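Local coordinates for sporulation-control protein spo0M (Bacillus subtilis, PDB 5CL2) that controls the expression of spo0A and is required for the cell to pass the morphological stage 0 of sporulation, at residues A20-E25 with F127-P132; Q40-I45 with G75-Q80; T97-G102 with Q167-V172. All blocks are in the same frame, centred on the assembly; numbering follows the deposited sequence.

Contact 1: residues A20-E25 with F127-P132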
ATOM      1  N   ALA A  20      17.859 -11.528  13.892  1.00 73.43           N
ATOM      2  CA  ALA A  20      17.078 -10.352  14.322  1.00 66.40           C
ATOM      3  C   ALA A  20      17.371  -9.099  13.497  1.00 67.85           C
ATOM      4  O   ALA A  20      18.521  -8.715  13.289  1.00 68.29           O
ATOM      5  CB  ALA A  20      17.327 -10.055  15.799  1.00 61.68           C
ATOM      6  N   TYR A  21      16.299  -8.438  13.075  1.00 63.59           N
ATOM      7  CA  TYR A  21      16.391  -7.234  12.260  1.00 68.22           C
ATOM      8  C   TYR A  21      15.302  -6.236  12.658  1.00 66.35           C
ATOM      9  O   TYR A  21      14.285  -6.615  13.238  1.00 64.77           O
ATOM     10  CB  TYR A  21      16.241  -7.582  10.778  1.00 65.20           C
ATOM     11  CG  TYR A  21      17.316  -8.475  10.212  1.00 68.40           C
ATOM     12  CD1 TYR A  21      17.193  -9.863  10.252  1.00 69.17           C
ATOM     13  CD2 TYR A  21      18.439  -7.935   9.598  1.00 70.85           C
ATOM     14  CE1 TYR A  21      18.181 -10.695   9.707  1.00 68.57           C
ATOM     15  CE2 TYR A  21      19.431  -8.757   9.049  1.00 65.85           C
ATOM     16  CZ  TYR A  21      19.295 -10.129   9.109  1.00 66.21           C
ATOM     17  OH  TYR A  21      20.283 -10.926   8.568  1.00 73.56           O
ATOM     18  N   PHE A  22      15.475  -4.966  12.332  1.00 66.59           N
ATOM     19  CA  PHE A  22      14.307  -4.102  12.408  1.00 66.08           C
ATOM     20  C   PHE A  22      14.039  -3.554  11.009  1.00 64.43           C
ATOM     21  O   PHE A  22      14.910  -3.657  10.138  1.00 64.29           O
ATOM     22  CB  PHE A  22      14.474  -3.009  13.482  1.00 71.74           C
ATOM     23  CG  PHE A  22      15.689  -2.153  13.325  1.00 73.39           C
ATOM     24  CD1 PHE A  22      15.660  -1.047  12.487  1.00 74.60           C
ATOM     25  CD2 PHE A  22      16.838  -2.415  14.058  1.00 73.38           C
ATOM     26  CE1 PHE A  22      16.776  -0.226  12.348  1.00 80.00           C
ATOM     27  CE2 PHE A  22      17.954  -1.607  13.929  1.00 77.00           C
ATOM     28  CZ  PHE A  22      17.926  -0.506  13.068  1.00 79.78           C
ATOM     29  N   PRO A  23      12.803  -3.067  10.762  1.00 63.41           N
ATOM     30  CA  PRO A  23      12.431  -2.594   9.422  1.00 57.28           C
ATOM     31  C   PRO A  23      13.413  -1.603   8.818  1.00 59.88           C
ATOM     32  O   PRO A  23      13.903  -0.700   9.506  1.00 62.00           O
ATOM     33  CB  PRO A  23      11.064  -1.938   9.655  1.00 59.01           C
ATOM     34  CG  PRO A  23      10.483  -2.733  10.756  1.00 55.23           C
ATOM     35  CD  PRO A  23      11.638  -3.086  11.665  1.00 56.53           C
ATOM     36  N   GLY A  24      13.703  -1.791   7.532  1.00 55.59           N
ATOM     37  CA  GLY A  24      14.610  -0.909   6.824  1.00 58.99           C
ATOM     38  C   GLY A  24      16.014  -1.477   6.758  1.00 63.40           C
ATOM     39  O   GLY A  24      16.807  -1.100   5.901  1.00 70.74           O
ATOM     40  N   GLU A  25      16.319  -2.399   7.662  1.00 63.86           N
ATOM     41  CA  GLU A  25      17.627  -3.019   7.699  1.00 61.29           C
ATOM     42  C   GLU A  25      17.732  -4.047   6.575  1.00 63.94           C
ATOM     43  O   GLU A  25      16.727  -4.616   6.149  1.00 58.95           O
ATOM     44  CB  GLU A  25      17.867  -3.658   9.070  1.00 63.48           C
ATOM     45  CG  GLU A  25      19.187  -4.428   9.217  1.00 72.55           C
ATOM     46  CD  GLU A  25      19.647  -4.564  10.667  1.00 77.02           C
ATOM     47  OE1 GLU A  25      18.859  -4.236  11.595  1.00 74.89           O
ATOM     48  OE2 GLU A  25      20.811  -4.986  10.865  1.00 75.04           O
ATOM     49  N   PHE A 127      13.246 -12.544  14.079  1.00 63.81           N
ATOM     50  CA  PHE A 127      12.649 -11.679  15.066  1.00 62.43           C
ATOM     51  C   PHE A 127      12.778 -10.279  14.494  1.00 61.05           C
ATOM     52  O   PHE A 127      13.873  -9.865  14.096  1.00 58.88           O
ATOM     53  CB  PHE A 127      13.330 -11.827  16.429  1.00 65.07           C
ATOM     54  CG  PHE A 127      13.242 -13.227  16.997  1.00 70.47           C
ATOM     55  CD1 PHE A 127      12.088 -13.668  17.627  1.00 71.18           C
ATOM     56  CD2 PHE A 127      14.317 -14.101  16.900  1.00 71.57           C
ATOM     57  CE1 PHE A 127      12.004 -14.950  18.137  1.00 68.75           C
ATOM     58  CE2 PHE A 127      14.241 -15.388  17.413  1.00 74.78           C
ATOM     59  CZ  PHE A 127      13.084 -15.811  18.036  1.00 72.04           C
ATOM     60  N   VAL A 128      11.654  -9.566  14.421  1.00 60.15           N
ATOM     61  CA  VAL A 128      11.643  -8.197  13.912  1.00 57.29           C
ATOM     62  C   VAL A 128      11.451  -7.222  15.054  1.00 57.78           C
ATOM     63  O   VAL A 128      10.382  -7.164  15.658  1.00 56.14           O
ATOM     64  CB  VAL A 128      10.538  -7.983  12.887  1.00 54.73           C
ATOM     65  CG1 VAL A 128      10.518  -6.530  12.452  1.00 49.67           C
ATOM     66  CG2 VAL A 128      10.729  -8.930  11.702  1.00 50.52           C
ATOM     67  N   GLU A 129      12.494  -6.458  15.352  1.00 61.73           N
ATOM     68  CA  GLU A 129      12.459  -5.546  16.487  1.00 63.34           C
ATOM     69  C   GLU A 129      11.743  -4.243  16.204  1.00 62.38           C
ATOM     70  O   GLU A 129      11.666  -3.812  15.060  1.00 59.65           O
ATOM     71  CB  GLU A 129      13.872  -5.236  16.959  1.00 68.12           C
ATOM     72  CG  GLU A 129      14.601  -6.427  17.530  1.00 67.99           C
ATOM     73  CD  GLU A 129      15.977  -6.046  17.995  1.00 77.77           C
ATOM     74  OE1 GLU A 129      16.775  -5.565  17.156  1.00 85.89           O
ATOM     75  OE2 GLU A 129      16.257  -6.218  19.200  1.00 79.06           O
ATOM     76  N   ALA A 130      11.217  -3.621  17.256  1.00 57.08           N
ATOM     77  CA  ALA A 130      10.662  -2.289  17.105  1.00 63.40           C
ATOM     78  C   ALA A 130      11.733  -1.312  16.653  1.00 58.33           C
ATOM     79  O   ALA A 130      12.800  -1.211  17.246  1.00 61.67           O
ATOM     80  CB  ALA A 130      10.029  -1.811  18.409  1.00 61.68           C
ATOM     81  N   HIS A 131      11.427  -0.596  15.588  1.00 54.36           N
ATOM     82  CA  HIS A 131      12.258   0.491  15.130  1.00 57.39           C
ATOM     83  C   HIS A 131      12.295   1.528  16.254  1.00 64.18           C
ATOM     84  O   HIS A 131      11.291   1.737  16.938  1.00 64.84           O
ATOM     85  CB  HIS A 131      11.671   1.044  13.827  1.00 60.70           C
ATOM     86  CG  HIS A 131      12.397   2.215  13.252  1.00 62.66           C
ATOM     87  ND1 HIS A 131      12.304   3.484  13.791  1.00 64.89           N
ATOM     88  CD2 HIS A 131      13.166   2.336  12.147  1.00 64.80           C
ATOM     89  CE1 HIS A 131      13.014   4.323  13.061  1.00 64.79           C
ATOM     90  NE2 HIS A 131      13.549   3.650  12.055  1.00 63.48           N
ATOM     91  N   PRO A 132      13.452   2.168  16.456  1.00 66.71           N
ATOM     92  CA  PRO A 132      13.669   3.137  17.540  1.00 63.73           C
ATOM     93  C   PRO A 132      12.576   4.204  17.711  1.00 65.51           C
ATOM     94  O   PRO A 132      12.242   4.493  18.853  1.00 65.23           O
ATOM     95  CB  PRO A 132      14.990   3.792  17.146  1.00 64.61           C
ATOM     96  CG  PRO A 132      15.745   2.676  16.457  1.00 64.15           C
ATOM     97  CD  PRO A 132      14.697   1.870  15.719  1.00 65.02           C
TER
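Tyr21 O is gripped by two neighbouring groups of segment 127-132: the N-H of Glu129 at 2.8 Å from its N and, as a weaker C-H...O contact, the CA of Val128 at 3.2 Å. The N-H of Glu129 comes in tilted 23° from the carbonyl plane. One step back the same pattern recurs with the roles of the strands exchanged. Phe127 O takes the backbone N of Tyr21 at 3.0 Å, nearly head-on at 171°, and lies 3.2 Å from the CA of Ala20. Two parallel bridges, Ala20 with Phe127 and Tyr21 with Val128, result.

Beyond them the two segments leave the sheet but stay together through side chains. Pro23 crosses Val128 aslant, its CD 3.7 Å from Val128 CG1. Phe22 CB sits 3.3 Å from Glu129 O. With CG between backbone N and carbonyl carbon (chi1 56°), the Phe22 ring is set between Pro132 CD, over one face, and Glu129 OE1, near its plane at the edge. A type II turn from Phe22 to Glu25, closed by the N of Glu25 on Phe22 O, carries segment 20-25 away. In segment 127-132 His131 is the N-cap of helix 132-143, its ND1 accepting from the N of Trp133. Short strand 20-21 thus borders the mixed sheet alongside strand 120-128, which leads through the loop 129-131 into helix 132-143, the first helix of the chain.

Contact 2: residues Q40-I45 with G75-Q80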
ATOM      1  N   GLN A  40      18.954 -33.099 -11.183  1.00 59.18           N
ATOM      2  CA  GLN A  40      17.658 -32.462 -11.392  1.00 54.81           C
ATOM      3  C   GLN A  40      17.755 -31.074 -11.975  1.00 55.74           C
ATOM      4  O   GLN A  40      18.777 -30.388 -11.843  1.00 51.83           O
ATOM      5  CB  GLN A  40      16.850 -32.442 -10.099  1.00 53.20           C
ATOM      6  CG  GLN A  40      16.666 -33.804  -9.458  1.00 46.84           C
ATOM      7  CD  GLN A  40      15.749 -33.762  -8.259  1.00 52.36           C
ATOM      8  OE1 GLN A  40      16.134 -33.264  -7.205  1.00 49.24           O
ATOM      9  NE2 GLN A  40      14.533 -34.288  -8.407  1.00 53.03           N
ATOM     10  N   ASP A  41      16.669 -30.685 -12.637  1.00 59.33           N
ATOM     11  CA  ASP A  41      16.539 -29.373 -13.248  1.00 56.34           C
ATOM     12  C   ASP A  41      15.763 -28.479 -12.313  1.00 55.76           C
ATOM     13  O   ASP A  41      14.588 -28.722 -12.051  1.00 54.38           O
ATOM     14  CB  ASP A  41      15.832 -29.462 -14.594  1.00 61.70           C
ATOM     15  CG  ASP A  41      16.691 -30.103 -15.669  1.00 64.08           C
ATOM     16  OD1 ASP A  41      17.938 -29.922 -15.662  1.00 61.08           O
ATOM     17  OD2 ASP A  41      16.104 -30.802 -16.520  1.00 65.85           O
ATOM     18  N   ILE A  42      16.436 -27.456 -11.806  1.00 53.38           N
ATOM     19  CA  ILE A  42      15.840 -26.491 -10.912  1.00 49.83           C
ATOM     20  C   ILE A  42      15.362 -25.239 -11.670  1.00 51.91           C
ATOM     21  O   ILE A  42      16.147 -24.581 -12.345  1.00 48.19           O
ATOM     22  CB  ILE A  42      16.835 -26.132  -9.810  1.00 49.78           C
ATOM     23  CG1 ILE A  42      16.940 -27.340  -8.856  1.00 54.57           C
ATOM     24  CG2 ILE A  42      16.383 -24.824  -9.089  1.00 53.04           C
ATOM     25  CD1 ILE A  42      18.230 -27.453  -8.077  1.00 52.02           C
ATOM     26  N   ARG A  43      14.075 -24.916 -11.560  1.00 52.35           N
ATOM     27  CA  ARG A  43      13.514 -23.776 -12.311  1.00 50.92           C
ATOM     28  C   ARG A  43      13.902 -22.431 -11.693  1.00 43.91           C
ATOM     29  O   ARG A  43      14.295 -21.516 -12.405  1.00 47.31           O
ATOM     30  CB  ARG A  43      11.997 -23.929 -12.421  1.00 48.69           C
ATOM     31  CG  ARG A  43      11.636 -25.180 -13.243  1.00 53.27           C
ATOM     32  CD  ARG A  43      10.207 -25.225 -13.725  1.00 53.89           C
ATOM     33  NE  ARG A  43       9.265 -24.886 -12.663  1.00 64.64           N
ATOM     34  CZ  ARG A  43       8.030 -24.442 -12.877  1.00 61.05           C
ATOM     35  NH1 ARG A  43       7.592 -24.287 -14.122  1.00 55.34           N
ATOM     36  NH2 ARG A  43       7.232 -24.167 -11.847  1.00 59.09           N
ATOM     37  N   TYR A  44      13.919 -22.343 -10.371  1.00 43.58           N
ATOM     38  CA  TYR A  44      14.278 -21.095  -9.721  1.00 44.86           C
ATOM     39  C   TYR A  44      14.369 -21.311  -8.222  1.00 42.39           C
ATOM     40  O   TYR A  44      13.837 -22.282  -7.705  1.00 43.38           O
ATOM     41  CB  TYR A  44      13.220 -19.980 -10.025  1.00 43.46           C
ATOM     42  CG  TYR A  44      11.841 -20.300  -9.472  1.00 45.50           C
ATOM     43  CD1 TYR A  44      11.544 -20.076  -8.127  1.00 42.92           C
ATOM     44  CD2 TYR A  44      10.833 -20.831 -10.287  1.00 48.34           C
ATOM     45  CE1 TYR A  44      10.296 -20.373  -7.602  1.00 47.74           C
ATOM     46  CE2 TYR A  44       9.558 -21.134  -9.759  1.00 45.30           C
ATOM     47  CZ  TYR A  44       9.308 -20.898  -8.412  1.00 49.76           C
ATOM     48  OH  TYR A  44       8.078 -21.192  -7.833  1.00 54.95           O
ATOM     49  N   ILE A  45      15.006 -20.368  -7.531  1.00 45.94           N
ATOM     50  CA  ILE A  45      14.939 -20.290  -6.082  1.00 44.59           C
ATOM     51  C   ILE A  45      14.422 -18.896  -5.680  1.00 47.39           C
ATOM     52  O   ILE A  45      15.067 -17.868  -5.983  1.00 46.80           O
ATOM     53  CB  ILE A  45      16.309 -20.538  -5.422  1.00 43.69           C
ATOM     54  CG1 ILE A  45      16.903 -21.884  -5.867  1.00 46.50           C
ATOM     55  CG2 ILE A  45      16.205 -20.450  -3.887  1.00 37.45           C
ATOM     56  CD1 ILE A  45      18.296 -22.099  -5.332  1.00 40.16           C
ATOM     57  N   GLY A  75      17.694 -18.116 -11.043  1.00 46.10           N
ATOM     58  CA  GLY A  75      16.911 -18.727 -12.088  1.00 44.64           C
ATOM     59  C   GLY A  75      17.360 -20.163 -12.297  1.00 53.44           C
ATOM     60  O   GLY A  75      18.095 -20.729 -11.490  1.00 51.39           O
ATOM     61  N   SER A  76      16.888 -20.742 -13.393  1.00 48.39           N
ATOM     62  CA  SER A  76      17.070 -22.132 -13.727  1.00 50.81           C
ATOM     63  C   SER A  76      18.542 -22.605 -13.852  1.00 52.80           C
ATOM     64  O   SER A  76      19.415 -21.858 -14.307  1.00 43.33           O
ATOM     65  CB  SER A  76      16.293 -22.410 -15.015  1.00 48.51           C
ATOM     66  OG  SER A  76      16.925 -21.790 -16.117  1.00 56.60           O
ATOM     67  N   PHE A  77      18.802 -23.812 -13.342  1.00 48.14           N
ATOM     68  CA  PHE A  77      20.090 -24.493 -13.512  1.00 49.74           C
ATOM     69  C   PHE A  77      19.912 -25.988 -13.260  1.00 52.06           C
ATOM     70  O   PHE A  77      18.951 -26.397 -12.629  1.00 54.73           O
ATOM     71  CB  PHE A  77      21.161 -23.918 -12.571  1.00 50.76           C
ATOM     72  CG  PHE A  77      20.934 -24.236 -11.102  1.00 53.29           C
ATOM     73  CD1 PHE A  77      20.072 -23.452 -10.323  1.00 51.95           C
ATOM     74  CD2 PHE A  77      21.622 -25.278 -10.489  1.00 52.02           C
ATOM     75  CE1 PHE A  77      19.874 -23.724  -8.972  1.00 50.90           C
ATOM     76  CE2 PHE A  77      21.425 -25.560  -9.141  1.00 54.82           C
ATOM     77  CZ  PHE A  77      20.540 -24.772  -8.378  1.00 54.22           C
ATOM     78  N   THR A  78      20.833 -26.807 -13.744  1.00 57.02           N
ATOM     79  CA  THR A  78      20.783 -28.235 -13.442  1.00 56.63           C
ATOM     80  C   THR A  78      21.801 -28.565 -12.366  1.00 53.56           C
ATOM     81  O   THR A  78      22.938 -28.087 -12.398  1.00 53.53           O
ATOM     82  CB  THR A  78      21.017 -29.081 -14.690  1.00 56.04           C
ATOM     83  OG1 THR A  78      19.964 -28.813 -15.617  1.00 55.70           O
ATOM     84  CG2 THR A  78      20.957 -30.554 -14.358  1.00 55.60           C
ATOM     85  N   ILE A  79      21.364 -29.332 -11.377  1.00 51.41           N
ATOM     86  CA  ILE A  79      22.240 -29.696 -10.289  1.00 52.62           C
ATOM     87  C   ILE A  79      22.542 -31.176 -10.433  1.00 56.14           C
ATOM     88  O   ILE A  79      21.613 -31.997 -10.616  1.00 52.55           O
ATOM     89  CB  ILE A  79      21.618 -29.349  -8.901  1.00 51.18           C
ATOM     90  CG1 ILE A  79      22.674 -29.433  -7.800  1.00 50.85           C
ATOM     91  CG2 ILE A  79      20.367 -30.181  -8.612  1.00 47.81           C
ATOM     92  CD1 ILE A  79      22.244 -28.841  -6.521  1.00 47.01           C
ATOM     93  N   GLN A  80      23.832 -31.524 -10.348  1.00 56.40           N
ATOM     94  CA  GLN A  80      24.240 -32.918 -10.518  1.00 57.08           C
ATOM     95  C   GLN A  80      24.209 -33.599  -9.167  1.00 55.88           C
ATOM     96  O   GLN A  80      24.143 -32.915  -8.133  1.00 50.61           O
ATOM     97  CB  GLN A  80      25.665 -33.032 -11.117  1.00 56.62           C
ATOM     98  CG  GLN A  80      25.869 -32.340 -12.445  1.00 54.74           C
ATOM     99  CD  GLN A  80      24.951 -32.892 -13.507  1.00 58.29           C
ATOM    100  OE1 GLN A  80      24.813 -34.111 -13.658  1.00 62.14           O
ATOM    101  NE2 GLN A  80      24.266 -31.999 -14.217  1.00 63.79           N
TER
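Gln40, Ile42, Phe77 and Ile79 join the two ends of a long beta hairpin, strands 40-57 and 60-79, far from its turn; the second is the outermost strand of its sheet within the chain. The backbone pairing is antiparallel, with the short strand axes 4.7 Å apart. At the hydrogen-bonded pair Gln40 with Ile79, N of Gln40 gives to Ile79 O at 2.9 Å and N of Ile79 returns a bond to Gln40 O at 2.8 Å. Ile42 and Phe77 form the next such pair, N of Ile42 lying 2.9 Å from Phe77 O, and the N-H of Phe77 reaching Ile42 O in the carbonyl plane. Ile42 O also faces the CA of Ser76 at 3.0 Å.

Among polar side chains, Asp41 and Thr78 lie side by side at the non-hydrogen-bonded pair; OG1 of Thr78 is a donor to OD1 of Asp41, but the modelled separation is too short for its length to be trusted. Arg43 and Tyr44 turn instead to strand 106-114, with a salt bridge to Asp113 and a hydrogen bond to Asp111 respectively.

Apolar contacts fill the other face, which looks into a sandwich of two sheets: Phe77 meets His85 and Phe87 of strand 84-92. With CG placed between backbone N and carbonyl carbon (chi1 70°), the Phe77 ring lies alongside Ile42. Ile42 CB stands over that ring as a CH-pi contact, 4.2 Å from the centroid and 21° off the normal, while Ile45 CD1 comes to the ring's edge. The tip of Ile42 is shared: its CD1 lies 3.6 Å from Phe77 CZ and 3.5 Å from Ile79 CG2.

Contact 3: residues T97-G102 with Q167-V172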
ATOM      1  N   THR A  97       6.898  -4.199   7.636  1.00 46.60           N
ATOM      2  CA  THR A  97       7.113  -5.479   8.321  1.00 46.62           C
ATOM      3  C   THR A  97       6.706  -5.370   9.794  1.00 49.77           C
ATOM      4  O   THR A  97       7.204  -4.492  10.502  1.00 46.88           O
ATOM      5  CB  THR A  97       8.598  -5.922   8.261  1.00 44.45           C
ATOM      6  OG1 THR A  97       9.017  -6.030   6.901  1.00 47.09           O
ATOM      7  CG2 THR A  97       8.806  -7.258   8.958  1.00 42.91           C
ATOM      8  N   PRO A  98       5.844  -6.285  10.275  1.00 47.55           N
ATOM      9  CA  PRO A  98       5.370  -6.187  11.658  1.00 48.56           C
ATOM     10  C   PRO A  98       6.482  -6.528  12.632  1.00 53.45           C
ATOM     11  O   PRO A  98       7.434  -7.235  12.273  1.00 48.10           O
ATOM     12  CB  PRO A  98       4.282  -7.257  11.745  1.00 50.22           C
ATOM     13  CG  PRO A  98       4.158  -7.837  10.359  1.00 48.21           C
ATOM     14  CD  PRO A  98       5.416  -7.543   9.655  1.00 46.27           C
ATOM     15  N   ILE A  99       6.355  -6.017  13.850  1.00 47.79           N
ATOM     16  CA  ILE A  99       7.290  -6.264  14.939  1.00 52.20           C
ATOM     17  C   ILE A  99       6.977  -7.627  15.541  1.00 55.75           C
ATOM     18  O   ILE A  99       5.801  -7.968  15.708  1.00 52.37           O
ATOM     19  CB  ILE A  99       7.183  -5.148  16.015  1.00 57.36           C
ATOM     20  CG1 ILE A  99       7.759  -3.840  15.476  1.00 57.73           C
ATOM     21  CG2 ILE A  99       7.866  -5.542  17.317  1.00 54.55           C
ATOM     22  CD1 ILE A  99       7.198  -2.598  16.180  1.00 58.17           C
ATOM     23  N   THR A 100       8.006  -8.408  15.872  1.00 54.40           N
ATOM     24  CA  THR A 100       7.737  -9.735  16.400  1.00 57.58           C
ATOM     25  C   THR A 100       7.611  -9.602  17.901  1.00 62.59           C
ATOM     26  O   THR A 100       8.603  -9.562  18.635  1.00 65.35           O
ATOM     27  CB  THR A 100       8.867 -10.732  16.060  1.00 58.31           C
ATOM     28  OG1 THR A 100       8.825 -11.049  14.664  1.00 61.23           O
ATOM     29  CG2 THR A 100       8.697 -12.009  16.847  1.00 60.83           C
ATOM     30  N   VAL A 101       6.360  -9.593  18.342  1.00 65.70           N
ATOM     31  CA  VAL A 101       6.004  -9.455  19.741  1.00 63.09           C
ATOM     32  C   VAL A 101       4.581  -9.977  19.805  1.00 63.89           C
ATOM     33  O   VAL A 101       3.887  -9.994  18.782  1.00 62.28           O
ATOM     34  CB  VAL A 101       6.114  -8.010  20.245  1.00 67.10           C
ATOM     35  CG1 VAL A 101       4.994  -7.152  19.672  1.00 69.76           C
ATOM     36  CG2 VAL A 101       6.068  -7.971  21.757  1.00 69.77           C
ATOM     37  N   GLY A 102       4.145 -10.400  20.987  1.00 65.07           N
ATOM     38  CA  GLY A 102       2.842 -11.018  21.123  1.00 61.68           C
ATOM     39  C   GLY A 102       2.718 -12.294  20.305  1.00 64.23           C
ATOM     40  O   GLY A 102       3.527 -13.227  20.426  1.00 65.66           O
ATOM     41  N   GLN A 167      -0.452  -3.836  12.060  1.00 43.42           N
ATOM     42  CA  GLN A 167      -0.134  -4.328  13.390  1.00 46.80           C
ATOM     43  C   GLN A 167      -0.808  -3.414  14.432  1.00 47.75           C
ATOM     44  O   GLN A 167      -0.542  -2.225  14.501  1.00 45.51           O
ATOM     45  CB  GLN A 167       1.378  -4.413  13.632  1.00 45.45           C
ATOM     46  CG  GLN A 167       1.692  -5.043  14.980  1.00 49.59           C
ATOM     47  CD  GLN A 167       3.144  -5.493  15.156  1.00 48.75           C
ATOM     48  OE1 GLN A 167       4.083  -4.857  14.674  1.00 43.87           O
ATOM     49  NE2 GLN A 167       3.323  -6.600  15.867  1.00 45.66           N
ATOM     50  N   GLU A 168      -1.697  -3.996  15.222  1.00 48.60           N
ATOM     51  CA  GLU A 168      -2.439  -3.285  16.246  1.00 48.37           C
ATOM     52  C   GLU A 168      -1.836  -3.564  17.626  1.00 48.61           C
ATOM     53  O   GLU A 168      -1.756  -4.728  18.060  1.00 48.34           O
ATOM     54  CB  GLU A 168      -3.910  -3.696  16.218  1.00 48.58           C
ATOM     55  CG  GLU A 168      -4.803  -2.938  17.213  1.00 50.80           C
ATOM     56  CD  GLU A 168      -6.265  -3.315  17.061  1.00 52.87           C
ATOM     57  OE1 GLU A 168      -6.604  -3.989  16.066  1.00 58.35           O
ATOM     58  OE2 GLU A 168      -7.085  -2.938  17.924  1.00 55.45           O
ATOM     59  N   PHE A 169      -1.376  -2.489  18.274  1.00 52.31           N
ATOM     60  CA  PHE A 169      -0.856  -2.532  19.643  1.00 50.14           C
ATOM     61  C   PHE A 169      -1.947  -2.140  20.631  1.00 53.03           C
ATOM     62  O   PHE A 169      -2.535  -1.064  20.512  1.00 47.57           O
ATOM     63  CB  PHE A 169       0.356  -1.606  19.804  1.00 47.35           C
ATOM     64  CG  PHE A 169       1.537  -2.021  18.975  1.00 51.45           C
ATOM     65  CD1 PHE A 169       1.595  -1.709  17.636  1.00 47.97           C
ATOM     66  CD2 PHE A 169       2.571  -2.746  19.530  1.00 52.01           C
ATOM     67  CE1 PHE A 169       2.668  -2.107  16.855  1.00 55.68           C
ATOM     68  CE2 PHE A 169       3.644  -3.144  18.755  1.00 57.70           C
ATOM     69  CZ  PHE A 169       3.686  -2.829  17.412  1.00 52.42           C
ATOM     70  N   GLU A 170      -2.216  -3.007  21.602  1.00 50.90           N
ATOM     71  CA  GLU A 170      -3.234  -2.751  22.622  1.00 52.09           C
ATOM     72  C   GLU A 170      -2.596  -2.609  23.999  1.00 52.67           C
ATOM     73  O   GLU A 170      -1.873  -3.503  24.467  1.00 51.26           O
ATOM     74  CB  GLU A 170      -4.277  -3.862  22.646  1.00 53.39           C
ATOM     75  CG  GLU A 170      -5.255  -3.762  23.789  1.00 54.98           C
ATOM     76  CD  GLU A 170      -5.931  -5.089  24.048  1.00 67.01           C
ATOM     77  OE1 GLU A 170      -6.398  -5.701  23.059  1.00 69.82           O
ATOM     78  OE2 GLU A 170      -6.003  -5.517  25.225  1.00 66.76           O
ATOM     79  N   PHE A 171      -2.844  -1.449  24.606  1.00 50.07           N
ATOM     80  CA  PHE A 171      -2.340  -1.074  25.912  1.00 49.19           C
ATOM     81  C   PHE A 171      -3.463  -1.076  26.934  1.00 47.87           C
ATOM     82  O   PHE A 171      -4.617  -0.765  26.603  1.00 48.87           O
ATOM     83  CB  PHE A 171      -1.729   0.319  25.888  1.00 50.24           C
ATOM     84  CG  PHE A 171      -0.618   0.492  24.907  1.00 49.94           C
ATOM     85  CD1 PHE A 171      -0.894   0.768  23.579  1.00 48.99           C
ATOM     86  CD2 PHE A 171       0.696   0.458  25.320  1.00 48.68           C
ATOM     87  CE1 PHE A 171       0.114   0.967  22.682  1.00 48.71           C
ATOM     88  CE2 PHE A 171       1.719   0.653  24.419  1.00 51.41           C
ATOM     89  CZ  PHE A 171       1.427   0.912  23.101  1.00 50.56           C
ATOM     90  N   VAL A 172      -3.104  -1.347  28.183  1.00 48.51           N
ATOM     91  CA  VAL A 172      -4.038  -1.337  29.292  1.00 50.14           C
ATOM     92  C   VAL A 172      -3.648  -0.197  30.251  1.00 49.54           C
ATOM     93  O   VAL A 172      -2.455   0.023  30.512  1.00 49.27           O
ATOM     94  CB  VAL A 172      -4.020  -2.708  30.027  1.00 49.51           C
ATOM     95  CG1 VAL A 172      -4.780  -2.654  31.325  1.00 57.43           C
ATOM     96  CG2 VAL A 172      -4.595  -3.778  29.145  1.00 57.39           C
TER
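The loop between strands 84-92 and 106-114 docks on strand 165-173 where the N-terminal beta sandwich meets the following five-stranded sheet, and Gln167 of that strand grips Ile99 of the loop. Both ends of the Gln167 amide are used. Its OE1 accepts the backbone N-H of Ile99 at 2.7 Å from the N, in a bond of 161° at the hydrogen, though the donor stands tilted from the carbonyl plane. Its NE2 gives back a bond to Ile99 O at 2.8 Å; here the N-H comes in the plane of the Ile99 carbonyl, on a lone pair. With CG opposite the backbone N across the first bond (chi1 -175°) and the chain extended beyond it, the amide is carried from the strand to the loop. The two bonds fix its flip and satisfy the N-H and C=O of one buried residue.

Apolar atoms pack round this grip. Ile99 CB lies 3.4 Å from OE1 of Gln167, and Pro98 CB 3.8 Å from the same oxygen. Ile99 CD1 crosses to the Phe169 ring, 3.7 Å from CZ, and Val101 CG1 also comes to that ring, 4.3 Å from CE2. Replacing Gln167 by leucine would probably leave the N-H and C=O of buried Ile99 without their partners and the loop less firmly tied to the strand.

The loop is enclosed further by Cys153 and Ala151 of strand 146-155, which touch Pro98 and Val101, and by Ile134 of helix 132-143 on Ile99. The Gln167 amide bonds both the N-H and the C=O of one residue, a two-bond side-chain-to-backbone pairing, at the junction of the N-terminal beta sandwich with the following five-stranded sheet.

How the contacts relate
Contacts 1 and 3 lie near the middle of the chain, contact 3 buried and contact 1 partly so; contact 2, also partly buried, is far out. Contacts 1 and 2 lie in the same mixed sheet: one pairs strands in parallel at one outer border, the other antiparallel at the opposite border. In both, backbone bonds are joined by side-chain packing, most fully in contact 2, while contact 3 uses a side-chain amide to join an irregular loop to a separate sheet. Contacts 1 and 3 touch, through a probable hydrogen bond from Thr100 N to Val128 O and packing of Ile99 on Ala130. Contact 2 stands about 16 Å from contact 1 and 19 Å from contact 3 at the nearest atoms.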